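Local coordinates for protein TetR/AcrR family transcriptional regulator (Bradyrhizobium diazoefficiens, PDB 6G8G) that probably acts as a TetR-family transcriptional repressor that responds to flavonoids, binding genistein in its C-terminal domain, at residues A29-F34 and A70-A75; S64-F69 and G125-L130; R102-T107 and Q170-V175; E151-R154 and V158-F161. All blocks are in the same frame, centred on the assembly; numbering follows the deposited sequence.

How the interactions relate
Interactions 1 and 2 share helix 65-82 and touch each other through Phe34 and Phe69. The first is buried between helices of the DNA-binding domain. The second is partly buried and joins that domain to the C-terminal regulatory one. Interactions 3 and 4 lie on the opposite side of the chain's centre from interactions 1 and 2, wholly within the C-terminal domain. Interaction 3 is a buried helix crossing near the genistein pocket and the second subunit; interaction 4, about 19 Å away between centres, is a partly buried helix end with its following loop. Chemistry follows place: interactions 1 and 3 are apolar, interaction 2 adds a carboxylate beside a ring, and interaction 4 alone has hydrogen bonds across its segments.

Interaction 1: A29-F34 and A70-A75; sequences AAWQLF and ASLIVA
Leu72 reaches from helix 65-82 toward the flank of helix 23-37 and meets Trp31, Phe34 and Ala30. This is a helix crossing within the DNA-binding domain of a TetR-family regulator, where the first helix packs on the one that leads toward the C-terminal domain. The two short axes stand nearly perpendicular, at 97°, and approach to 11.0 Å, so a single large side chain carries most of the contact. Leu72 points toward the other helix. With its CG anti to the carbonyl carbon (chi1 -85°), the fork of its side chain is presented to helix 23-37, and each methyl has its own neighbours. CD2 lies 4.0 Å from Trp31 CB, meeting the root of the side chain and coming to the indole obliquely. Trp31 CG is turned anti to the backbone N (chi1 178°), which carries the indole alongside Leu72 and on toward helix 114-121, where it packs on Phe116 and Ile119. The other methyl, CD1, sits at the edge of the Phe34 ring, near its plane, and also touches Ala30 CB at 4.3 Å. One face of the Phe34 ring carries Ala30 O, set toward the rim, while Phe39 and Phe69 make edge-to-face contacts with the same ring. Ala30 also packs on Ile47 of helix 44-51, which places this small apolar cluster between the first helix, the helix-turn-helix and helix 65-82. No hydrogen bond crosses the contact. At the Phe34 edge, Leu72 CD1 lies 3.8 Å from Phe34 CE2 and 3.9 Å from Phe34 CD2.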
loop_
_atom_site.group_PDB
_atom_site.type_symbol
_atom_site.label_atom_id
_atom_site.label_comp_id
_atom_site.label_asym_id
_atom_site.label_seq_id
_atom_site.Cartn_x
_atom_site.Cartn_y
_atom_site.Cartn_z
ATOM N N ALA A 29 21.674 18.420 -3.273
ATOM C CA ALA A 29 21.915 18.773 -1.879
ATOM C C ALA A 29 20.617 18.764 -1.056
ATOM O O ALA A 29 20.613 18.398 0.127
ATOM C CB ALA A 29 22.580 20.130 -1.794
ATOM N N ALA A 30 19.535 19.188 -1.691
ATOM C CA ALA A 30 18.257 19.268 -1.028
ATOM C C ALA A 30 17.725 17.889 -0.828
ATOM O O ALA A 30 17.150 17.585 0.202
ATOM C CB ALA A 30 17.287 20.088 -1.850
ATOM N N TRP A 31 17.911 17.046 -1.820
ATOM C CA TRP A 31 17.463 15.661 -1.701
ATOM C C TRP A 31 18.128 15.039 -0.469
ATOM O O TRP A 31 17.458 14.485 0.396
ATOM C CB TRP A 31 17.806 14.924 -3.002
ATOM C CG TRP A 31 17.486 13.521 -3.077
ATOM C CD1 TRP A 31 18.340 12.470 -3.352
ATOM C CD2 TRP A 31 16.207 12.975 -2.928
ATOM N NE1 TRP A 31 17.644 11.291 -3.369
ATOM C CE2 TRP A 31 16.329 11.570 -3.108
ATOM C CE3 TRP A 31 14.949 13.529 -2.644
ATOM C CZ2 TRP A 31 15.245 10.720 -3.015
ATOM C CZ3 TRP A 31 13.879 12.690 -2.547
ATOM C CH2 TRP A 31 14.027 11.291 -2.734
ATOM N N GLN A 32 19.445 15.190 -0.377
ATOM C CA GLN A 32 20.203 14.657 0.729
ATOM C C GLN A 32 19.615 15.101 2.071
ATOM O O GLN A 32 19.398 14.286 2.966
ATOM C CB GLN A 32 21.642 15.120 0.621
ATOM C CG GLN A 32 22.574 14.576 1.696
ATOM C CD GLN A 32 22.750 13.072 1.715
ATOM O OE1 GLN A 32 23.704 12.556 1.136
ATOM N NE2 GLN A 32 21.875 12.356 2.445
ATOM N N LEU A 33 19.357 16.385 2.229
ATOM C CA LEU A 33 18.844 16.867 3.496
ATOM C C LEU A 33 17.424 16.404 3.796
ATOM O O LEU A 33 17.089 16.084 4.937
ATOM C CB LEU A 33 18.902 18.396 3.555
ATOM C CG LEU A 33 20.317 18.965 3.711
ATOM C CD1 LEU A 33 20.350 20.462 3.477
ATOM C CD2 LEU A 33 20.843 18.660 5.106
ATOM N N PHE A 34 16.580 16.378 2.779
ATOM C CA PHE A 34 15.227 15.958 2.986
ATOM C C PHE A 34 15.225 14.525 3.496
ATOM O O PHE A 34 14.421 14.185 4.372
ATOM C CB PHE A 34 14.392 16.070 1.705
ATOM C CG PHE A 34 14.154 17.473 1.248
ATOM C CD1 PHE A 34 14.221 18.537 2.115
ATOM C CD2 PHE A 34 13.845 17.723 -0.056
ATOM C CE1 PHE A 34 14.030 19.836 1.666
ATOM C CE2 PHE A 34 13.658 19.014 -0.505
ATOM C CZ PHE A 34 13.745 20.073 0.356
ATOM N N ALA A 70 8.896 20.144 -5.278
ATOM C CA ALA A 70 8.124 19.874 -6.460
ATOM C C ALA A 70 9.013 19.530 -7.650
ATOM O O ALA A 70 8.713 18.584 -8.397
ATOM C CB ALA A 70 7.232 21.046 -6.782
ATOM N N SER A 71 10.117 20.240 -7.841
ATOM C CA SER A 71 11.062 19.863 -8.922
ATOM C C SER A 71 11.642 18.474 -8.722
ATOM O O SER A 71 11.846 17.735 -9.675
ATOM C CB SER A 71 12.219 20.840 -8.999
ATOM O OG SER A 71 11.846 22.036 -9.636
ATOM N N LEU A 72 11.940 18.138 -7.476
ATOM C CA LEU A 72 12.503 16.830 -7.186
ATOM C C LEU A 72 11.512 15.757 -7.520
ATOM O O LEU A 72 11.847 14.770 -8.174
ATOM C CB LEU A 72 12.827 16.702 -5.731
ATOM C CG LEU A 72 14.223 17.267 -5.401
ATOM C CD1 LEU A 72 14.424 17.621 -3.935
ATOM C CD2 LEU A 72 15.293 16.271 -5.842
ATOM N N ILE A 73 10.274 15.974 -7.078
ATOM C CA ILE A 73 9.199 15.063 -7.399
ATOM C C ILE A 73 9.001 14.877 -8.884
ATOM O O ILE A 73 8.998 13.754 -9.361
ATOM C CB ILE A 73 7.878 15.532 -6.814
ATOM C CG1 ILE A 73 7.885 15.300 -5.324
ATOM C CG2 ILE A 73 6.709 14.771 -7.408
ATOM C CD1 ILE A 73 6.757 16.005 -4.612
ATOM N N VAL A 74 8.814 15.959 -9.617
ATOM C CA VAL A 74 8.563 15.814 -11.033
ATOM C C VAL A 74 9.712 15.100 -11.719
ATOM O O VAL A 74 9.501 14.296 -12.604
ATOM C CB VAL A 74 8.324 17.189 -11.654
ATOM C CG1 VAL A 74 8.351 17.160 -13.172
ATOM C CG2 VAL A 74 7.012 17.759 -11.136
ATOM N N ALA A 75 10.931 15.381 -11.294
ATOM C CA ALA A 75 12.103 14.785 -11.921
ATOM C C ALA A 75 12.159 13.282 -11.682
ATOM O O ALA A 75 12.386 12.512 -12.612
ATOM C CB ALA A 75 13.369 15.450 -11.396
#

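Interaction 2: S64-F69 and G125-L130; sequences SKEALF and GRFPVL
The backbones of 64-69 and 125-130 draw nearest at Glu66 and Leu130, whose CA atoms are 7.7 Å apart. Both segments are beginnings of helices: 64-69 opens helix 65-82, and 125-130 is a turn running into helix 128-137. Together they form part of the joint between the DNA-binding and C-terminal regulatory domains of the TetR fold. Ser64 is the N-cap of the first helix, its OG accepting from Ala67 N at 3.1 Å with an angle of 159°. Phe127 holds the N-cap position of the second, and just beyond it the backbone N atoms of Val129 and Leu130 bind an oxygen of a buffer sulfonate, probably from the crystallisation liquor. Leu130 points toward helix 65-82 and is the apolar centre of the contact. Its CD1 comes to the edge of the Phe69 ring, near the plane, 3.7 Å from Phe69 CD2. Glu66 and Phe127 meet at about a right angle, with carboxylate and ring planes 52° apart. The Glu66 chain is bent at chi2 (76°), and its OE2 lies 3.5 Å from Phe127 CE1. Phe39, just after helix 23-37, adjoins both aromatic residues, edge-to-face with Phe127 and at a shallower angle with Phe69. The other methyl of Leu130, CD2, rests 3.8 Å from the backbone Glu66 O.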
loop_
_atom_site.group_PDB
_atom_site.type_symbol
_atom_site.label_atom_id
_atom_site.label_comp_id
_atom_site.label_asym_id
_atom_site.label_seq_id
_atom_site.Cartn_x
_atom_site.Cartn_y
_atom_site.Cartn_z
ATOM N N SER A 64 10.663 28.899 -3.457
ATOM C CA SER A 64 10.455 28.406 -2.108
ATOM C C SER A 64 10.924 26.979 -1.966
ATOM O O SER A 64 11.113 26.266 -2.946
ATOM C CB SER A 64 8.967 28.425 -1.780
ATOM O OG SER A 64 8.240 27.540 -2.624
ATOM N N LYS A 65 10.980 26.546 -0.727
ATOM C CA LYS A 65 11.279 25.171 -0.406
ATOM C C LYS A 65 10.277 24.196 -1.068
ATOM O O LYS A 65 10.662 23.187 -1.650
ATOM C CB LYS A 65 11.243 25.002 1.113
ATOM C CG LYS A 65 11.980 23.779 1.613
ATOM C CD LYS A 65 12.136 23.790 3.120
ATOM C CE LYS A 65 10.821 23.497 3.811
ATOM N NZ LYS A 65 10.971 23.538 5.282
ATOM N N GLU A 66 8.990 24.524 -0.987
ATOM C CA GLU A 66 7.936 23.743 -1.647
ATOM C C GLU A 66 8.241 23.620 -3.137
ATOM O O GLU A 66 8.147 22.553 -3.718
ATOM C CB GLU A 66 6.571 24.394 -1.435
ATOM C CG GLU A 66 6.009 24.362 -0.002
ATOM C CD GLU A 66 6.649 25.363 0.986
ATOM O OE1 GLU A 66 7.455 26.252 0.575
ATOM O OE2 GLU A 66 6.305 25.280 2.198
ATOM N N ALA A 67 8.626 24.720 -3.768
ATOM C CA ALA A 67 8.931 24.654 -5.195
ATOM C C ALA A 67 10.130 23.738 -5.475
ATOM O O ALA A 67 10.152 22.994 -6.431
ATOM C CB ALA A 67 9.135 26.055 -5.751
ATOM N N LEU A 68 11.095 23.751 -4.593
ATOM C CA LEU A 68 12.264 22.904 -4.754
ATOM C C LEU A 68 11.884 21.431 -4.706
ATOM O O LEU A 68 12.314 20.642 -5.534
ATOM C CB LEU A 68 13.191 23.180 -3.610
ATOM C CG LEU A 68 14.638 22.849 -3.464
ATOM C CD1 LEU A 68 15.501 23.197 -4.614
ATOM C CD2 LEU A 68 15.129 23.690 -2.290
ATOM N N PHE A 69 11.030 21.078 -3.762
ATOM C CA PHE A 69 10.605 19.694 -3.621
ATOM C C PHE A 69 9.715 19.229 -4.780
ATOM O O PHE A 69 9.789 18.075 -5.234
ATOM C CB PHE A 69 9.869 19.507 -2.307
ATOM C CG PHE A 69 9.712 18.069 -1.898
ATOM C CD1 PHE A 69 10.665 17.134 -2.219
ATOM C CD2 PHE A 69 8.630 17.664 -1.162
ATOM C CE1 PHE A 69 10.517 15.819 -1.859
ATOM C CE2 PHE A 69 8.470 16.355 -0.801
ATOM C CZ PHE A 69 9.419 15.429 -1.149
ATOM N N GLY A 125 0.246 14.950 6.406
ATOM C CA GLY A 125 -0.790 15.662 5.690
ATOM C C GLY A 125 -0.707 17.172 5.679
ATOM O O GLY A 125 -1.670 17.814 5.324
ATOM N N ARG A 126 0.418 17.759 6.054
ATOM C CA ARG A 126 0.531 19.209 6.013
ATOM C C ARG A 126 0.910 19.773 4.649
ATOM O O ARG A 126 1.042 20.989 4.511
ATOM C CB ARG A 126 1.609 19.701 6.984
ATOM C CG ARG A 126 1.455 19.308 8.430
ATOM C CD ARG A 126 2.327 20.146 9.366
ATOM N NE ARG A 126 3.035 19.199 10.218
ATOM C CZ ARG A 126 4.210 18.650 9.908
ATOM N NH1 ARG A 126 4.758 17.746 10.713
ATOM N NH2 ARG A 126 4.850 19.014 8.799
ATOM N N PHE A 127 1.199 18.923 3.670
ATOM C CA PHE A 127 1.541 19.427 2.354
ATOM C C PHE A 127 0.743 18.696 1.289
ATOM O O PHE A 127 1.304 18.048 0.432
ATOM C CB PHE A 127 3.063 19.380 2.127
ATOM C CG PHE A 127 3.826 20.345 3.016
ATOM C CD1 PHE A 127 3.825 21.713 2.741
ATOM C CD2 PHE A 127 4.504 19.914 4.154
ATOM C CE1 PHE A 127 4.492 22.621 3.568
ATOM C CE2 PHE A 127 5.167 20.816 4.992
ATOM C CZ PHE A 127 5.158 22.171 4.695
ATOM N N PRO A 128 -0.592 18.830 1.325
ATOM C CA PRO A 128 -1.468 18.073 0.407
ATOM C C PRO A 128 -1.245 18.351 -1.047
ATOM O O PRO A 128 -1.435 17.475 -1.878
ATOM C CB PRO A 128 -2.877 18.534 0.788
ATOM C CG PRO A 128 -2.681 19.779 1.586
ATOM C CD PRO A 128 -1.378 19.606 2.300
ATOM N N VAL A 129 -0.802 19.549 -1.378
ATOM C CA VAL A 129 -0.573 19.846 -2.780
ATOM C C VAL A 129 0.629 19.072 -3.323
ATOM O O VAL A 129 0.569 18.536 -4.410
ATOM C CB VAL A 129 -0.425 21.354 -3.016
ATOM C CG1 VAL A 129 -0.006 21.651 -4.458
ATOM C CG2 VAL A 129 -1.742 22.029 -2.680
ATOM N N LEU A 130 1.714 19.016 -2.571
ATOM C CA LEU A 130 2.838 18.180 -2.956
ATOM C C LEU A 130 2.471 16.691 -2.962
ATOM O O LEU A 130 2.922 15.925 -3.795
ATOM C CB LEU A 130 3.992 18.376 -1.999
ATOM C CG LEU A 130 4.655 19.751 -1.995
ATOM C CD1 LEU A 130 5.648 19.844 -0.835
ATOM C CD2 LEU A 130 5.353 19.962 -3.316
#

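Interaction 3: R102-T107 and Q170-V175; sequences RQYLHT and QFLSLV
The Tyr104 ring has one face occupied by Leu172 CD2, which sits 3.6 Å from the ring centroid and 16° off the normal, a CH-pi contact. Leu172 CD2 leans to one side of the ring, so its nearest carbon is Tyr104 CE2 at 3.5 Å. At the edge of the same ring, near its plane, Val175 CG1 approaches Tyr104 CD2 to 4.2 Å. The other flat group, Phe171, has Val175 CG2 of its own helix over one face. Segments 102-107 (helix 93-109) and 170-175 (helix 164-176) cross at -59°, their short axes 11.0 Å apart, inside the helical bundle of the C-terminal domain, where Leu174 meets Leu174 of the second subunit. Tyr104 CG stands anti to the backbone N (chi1 -180°), which sends the ring across the gap between the helices. Beside it, Leu105 lays CD2 3.8 Å from Val175 CG1, so that one valine methyl serves both Tyr104 and Leu105. The phenol extends past this apolar patch, and Tyr104 OH is hydrogen-bonded to Arg176 NH1, just after 170-175. Tyr104 also stacks edge-to-face with Phe108, a residue of the genistein pocket, and its own side chain is about 6 Å from the ligand. Replacing Tyr104 with a leucine would probably deprive Leu172 CD2 of its aromatic face and Arg176 of its hydroxyl partner. No hydrogen bond links the two segments, so they meet through apolar fit and the CH-pi contact alone, while the one polar atom on the ring is satisfied by Arg176 beyond it.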
loop_
_atom_site.group_PDB
_atom_site.type_symbol
_atom_site.label_atom_id
_atom_site.label_comp_id
_atom_site.label_asym_id
_atom_site.label_seq_id
_atom_site.Cartn_x
_atom_site.Cartn_y
_atom_site.Cartn_z
ATOM N N ARG A 102 5.748 -6.750 -15.498
ATOM C CA ARG A 102 7.076 -7.053 -14.982
ATOM C C ARG A 102 7.817 -5.784 -14.633
ATOM O O ARG A 102 8.434 -5.710 -13.605
ATOM C CB ARG A 102 7.867 -7.893 -15.979
ATOM C CG ARG A 102 9.109 -8.548 -15.386
ATOM C CD ARG A 102 9.862 -9.429 -16.395
ATOM N NE ARG A 102 9.097 -10.598 -16.895
ATOM C CZ ARG A 102 8.443 -10.664 -18.059
ATOM N NH1 ARG A 102 8.413 -9.642 -18.911
ATOM N NH2 ARG A 102 7.799 -11.772 -18.383
ATOM N N GLN A 103 7.738 -4.757 -15.468
ATOM C CA GLN A 103 8.509 -3.534 -15.190
ATOM C C GLN A 103 7.898 -2.807 -14.018
ATOM O O GLN A 103 8.605 -2.248 -13.204
ATOM C CB GLN A 103 8.609 -2.621 -16.416
ATOM C CG GLN A 103 9.363 -3.203 -17.635
ATOM C CD GLN A 103 10.578 -4.044 -17.283
ATOM O OE1 GLN A 103 10.667 -5.225 -17.676
ATOM N NE2 GLN A 103 11.507 -3.466 -16.527
ATOM N N TYR A 104 6.576 -2.866 -13.907
ATOM C CA TYR A 104 5.843 -2.240 -12.791
ATOM C C TYR A 104 6.254 -2.804 -11.444
ATOM O O TYR A 104 6.535 -2.066 -10.514
ATOM C CB TYR A 104 4.366 -2.489 -12.991
ATOM C CG TYR A 104 3.474 -1.919 -11.962
ATOM C CD1 TYR A 104 3.485 -0.567 -11.689
ATOM C CD2 TYR A 104 2.598 -2.708 -11.287
ATOM C CE1 TYR A 104 2.638 -0.018 -10.747
ATOM C CE2 TYR A 104 1.743 -2.185 -10.326
ATOM C CZ TYR A 104 1.752 -0.837 -10.070
ATOM O OH TYR A 104 0.941 -0.328 -9.087
ATOM N N LEU A 105 6.344 -4.116 -11.344
ATOM C CA LEU A 105 6.755 -4.707 -10.100
ATOM C C LEU A 105 8.203 -4.445 -9.782
ATOM O O LEU A 105 8.554 -4.420 -8.611
ATOM C CB LEU A 105 6.509 -6.212 -10.093
ATOM C CG LEU A 105 5.040 -6.583 -10.177
ATOM C CD1 LEU A 105 4.898 -8.081 -10.071
ATOM C CD2 LEU A 105 4.194 -5.922 -9.103
ATOM N N HIS A 106 9.055 -4.295 -10.789
ATOM C CA HIS A 106 10.452 -4.000 -10.525
ATOM C C HIS A 106 10.571 -2.810 -9.562
ATOM O O HIS A 106 11.365 -2.807 -8.604
ATOM C CB HIS A 106 11.116 -3.657 -11.884
ATOM C CG HIS A 106 12.542 -3.211 -11.798
ATOM N ND1 HIS A 106 13.601 -4.075 -11.606
ATOM C CD2 HIS A 106 13.078 -1.968 -11.903
ATOM C CE1 HIS A 106 14.728 -3.375 -11.575
ATOM N NE2 HIS A 106 14.436 -2.096 -11.752
ATOM N N THR A 107 9.771 -1.793 -9.824
ATOM C CA THR A 107 9.776 -0.621 -8.973
ATOM C C THR A 107 9.558 -0.941 -7.527
ATOM O O THR A 107 10.153 -0.355 -6.649
ATOM C CB THR A 107 8.585 0.276 -9.352
ATOM O OG1 THR A 107 8.879 0.905 -10.591
ATOM C CG2 THR A 107 8.276 1.327 -8.277
ATOM N N GLN A 170 -7.469 -1.837 -12.124
ATOM C CA GLN A 170 -7.796 -3.165 -11.684
ATOM C C GLN A 170 -6.692 -4.119 -12.021
ATOM O O GLN A 170 -6.294 -4.933 -11.197
ATOM C CB GLN A 170 -9.103 -3.597 -12.307
ATOM C CG GLN A 170 -10.261 -2.868 -11.659
ATOM C CD GLN A 170 -11.541 -2.936 -12.468
ATOM O OE1 GLN A 170 -11.527 -3.072 -13.693
ATOM N NE2 GLN A 170 -12.667 -2.841 -11.773
ATOM N N PHE A 171 -6.150 -3.977 -13.210
ATOM C CA PHE A 171 -5.005 -4.803 -13.609
ATOM C C PHE A 171 -3.839 -4.648 -12.646
ATOM O O PHE A 171 -3.252 -5.618 -12.205
ATOM C CB PHE A 171 -4.550 -4.451 -15.024
ATOM C CG PHE A 171 -3.352 -5.203 -15.463
ATOM C CD1 PHE A 171 -3.477 -6.486 -15.946
ATOM C CD2 PHE A 171 -2.110 -4.636 -15.413
ATOM C CE1 PHE A 171 -2.370 -7.189 -16.364
ATOM C CE2 PHE A 171 -0.990 -5.334 -15.842
ATOM C CZ PHE A 171 -1.119 -6.608 -16.312
ATOM N N LEU A 172 -3.536 -3.411 -12.304
ATOM C CA LEU A 172 -2.420 -3.125 -11.441
ATOM C C LEU A 172 -2.686 -3.562 -10.008
ATOM O O LEU A 172 -1.826 -4.172 -9.383
ATOM C CB LEU A 172 -2.064 -1.654 -11.512
ATOM C CG LEU A 172 -1.611 -1.175 -12.903
ATOM C CD1 LEU A 172 -1.642 0.340 -13.003
ATOM C CD2 LEU A 172 -0.213 -1.681 -13.217
ATOM N N SER A 173 -3.882 -3.335 -9.498
ATOM C CA SER A 173 -4.227 -3.896 -8.191
ATOM C C SER A 173 -4.086 -5.425 -8.153
ATOM O O SER A 173 -3.599 -5.949 -7.180
ATOM C CB SER A 173 -5.627 -3.513 -7.800
ATOM O OG SER A 173 -5.704 -2.102 -7.787
ATOM N N LEU A 174 -4.457 -6.120 -9.220
ATOM C CA LEU A 174 -4.331 -7.562 -9.226
ATOM C C LEU A 174 -2.890 -8.028 -9.171
ATOM O O LEU A 174 -2.541 -8.901 -8.405
ATOM C CB LEU A 174 -4.976 -8.157 -10.451
ATOM C CG LEU A 174 -6.485 -8.045 -10.382
ATOM C CD1 LEU A 174 -7.092 -8.309 -11.739
ATOM C CD2 LEU A 174 -7.034 -9.021 -9.345
ATOM N N VAL A 175 -2.059 -7.423 -9.984
ATOM C CA VAL A 175 -0.692 -7.847 -10.181
ATOM C C VAL A 175 0.127 -7.476 -8.966
ATOM O O VAL A 175 1.024 -8.194 -8.541
ATOM C CB VAL A 175 -0.178 -7.165 -11.454
ATOM C CG1 VAL A 175 1.251 -6.702 -11.315
ATOM C CG2 VAL A 175 -0.311 -8.114 -12.615
#

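Interaction 4: E151-R154 and V158-F161; sequences EEAR and VLEF
Arg154 and Phe161 join the C-terminal end of helix 139-155 to the loop that follows it, in the C-terminal helical domain. Two hydrogen bonds close this helix-to-loop turn. Val158 N donates to Ala153 O at 3.1 Å, a bond spanning five residues, and Arg154 NH1 donates to Phe161 O at 2.9 Å, with the carbonyl oxygen lying in the guanidinium plane. NH1 also makes a weak bond to Asp162 O. Arg154 CA adds a C-H...O contact with Leu159 O at 3.4 Å. A long salt bridge ties NH2 of Arg154 to Glu151 OE2 within the helix. The aromatic contact comes next: Arg154 CD lies over one face of the Phe161 ring, 4.2 Å from its centroid, and the guanidinium, 24° from the ring plane, has Phe161 CE1 over its face. A bend at chi3 (61°) carries the guanidinium past the ring centre to the CE1 rim. With an alanine here, Phe161 O would probably be left without its NH1 donor and the ring face without its cover. The apolar contacts are made by Ala153 CB, which meets Val158 CG1 and Leu159; Leu159 also packs on Leu207. Ala153 CB lies 3.7 Å from Leu159 CD1.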
loop_
_atom_site.group_PDB
_atom_site.type_symbol
_atom_site.label_atom_id
_atom_site.label_comp_id
_atom_site.label_asym_id
_atom_site.label_seq_id
_atom_site.Cartn_x
_atom_site.Cartn_y
_atom_site.Cartn_z
ATOM N N GLU A 151 -7.216 1.051 -24.213
ATOM C CA GLU A 151 -8.163 1.584 -25.206
ATOM C C GLU A 151 -7.935 0.970 -26.563
ATOM O O GLU A 151 -8.890 0.665 -27.275
ATOM C CB GLU A 151 -8.034 3.081 -25.377
ATOM C CG GLU A 151 -8.449 3.895 -24.173
ATOM C CD GLU A 151 -9.112 5.204 -24.566
ATOM O OE1 GLU A 151 -8.517 6.288 -24.277
ATOM O OE2 GLU A 151 -10.224 5.132 -25.166
ATOM N N GLU A 152 -6.664 0.801 -26.921
ATOM C CA GLU A 152 -6.301 0.212 -28.209
ATOM C C GLU A 152 -6.769 -1.223 -28.270
ATOM O O GLU A 152 -7.346 -1.649 -29.254
ATOM C CB GLU A 152 -4.792 0.205 -28.423
ATOM C CG GLU A 152 -4.121 1.561 -28.562
ATOM C CD GLU A 152 -4.860 2.442 -29.577
ATOM O OE1 GLU A 152 -4.859 2.178 -30.817
ATOM O OE2 GLU A 152 -5.507 3.399 -29.102
ATOM N N ALA A 153 -6.501 -1.968 -27.207
ATOM C CA ALA A 153 -6.945 -3.363 -27.123
ATOM C C ALA A 153 -8.471 -3.481 -27.201
ATOM O O ALA A 153 -9.003 -4.380 -27.872
ATOM C CB ALA A 153 -6.439 -3.999 -25.857
ATOM N N ARG A 154 -9.185 -2.546 -26.584
ATOM C CA ARG A 154 -10.634 -2.575 -26.700
ATOM C C ARG A 154 -11.105 -2.242 -28.122
ATOM O O ARG A 154 -11.989 -2.904 -28.645
ATOM C CB ARG A 154 -11.298 -1.627 -25.713
ATOM C CG ARG A 154 -12.824 -1.681 -25.797
ATOM C CD ARG A 154 -13.438 -0.857 -24.696
ATOM N NE ARG A 154 -13.039 0.531 -24.824
ATOM C CZ ARG A 154 -13.414 1.485 -23.991
ATOM N NH1 ARG A 154 -14.199 1.186 -22.973
ATOM N NH2 ARG A 154 -13.016 2.738 -24.178
ATOM N N VAL A 158 -10.265 -7.116 -28.565
ATOM C CA VAL A 158 -9.614 -8.204 -27.859
ATOM C C VAL A 158 -9.756 -8.118 -26.306
ATOM O O VAL A 158 -9.481 -9.108 -25.573
ATOM C CB VAL A 158 -8.155 -8.270 -28.357
ATOM C CG1 VAL A 158 -7.257 -7.240 -27.674
ATOM C CG2 VAL A 158 -7.574 -9.658 -28.189
ATOM N N LEU A 159 -10.258 -6.974 -25.828
ATOM C CA LEU A 159 -10.776 -6.823 -24.458
ATOM C C LEU A 159 -12.089 -6.051 -24.452
ATOM O O LEU A 159 -12.342 -5.225 -25.358
ATOM C CB LEU A 159 -9.811 -6.016 -23.616
ATOM C CG LEU A 159 -8.419 -6.580 -23.430
ATOM C CD1 LEU A 159 -7.600 -5.563 -22.701
ATOM C CD2 LEU A 159 -8.488 -7.884 -22.664
ATOM N N GLU A 160 -12.909 -6.284 -23.418
ATOM C CA GLU A 160 -14.113 -5.461 -23.193
ATOM C C GLU A 160 -14.245 -5.019 -21.738
ATOM O O GLU A 160 -13.965 -5.774 -20.797
ATOM C CB GLU A 160 -15.381 -6.147 -23.689
ATOM C CG GLU A 160 -15.461 -7.640 -23.398
ATOM C CD GLU A 160 -16.576 -8.349 -24.178
ATOM O OE1 GLU A 160 -17.046 -7.807 -25.205
ATOM O OE2 GLU A 160 -16.960 -9.465 -23.777
ATOM N N PHE A 161 -14.620 -3.752 -21.582
ATOM C CA PHE A 161 -14.726 -3.079 -20.296
ATOM C C PHE A 161 -15.278 -1.677 -20.573
ATOM O O PHE A 161 -15.134 -1.178 -21.681
ATOM C CB PHE A 161 -13.359 -2.989 -19.601
ATOM C CG PHE A 161 -12.290 -2.331 -20.429
ATOM C CD1 PHE A 161 -12.257 -0.945 -20.577
ATOM C CD2 PHE A 161 -11.302 -3.083 -21.045
ATOM C CE1 PHE A 161 -11.285 -0.321 -21.368
ATOM C CE2 PHE A 161 -10.325 -2.470 -21.818
ATOM C CZ PHE A 161 -10.318 -1.086 -21.989
#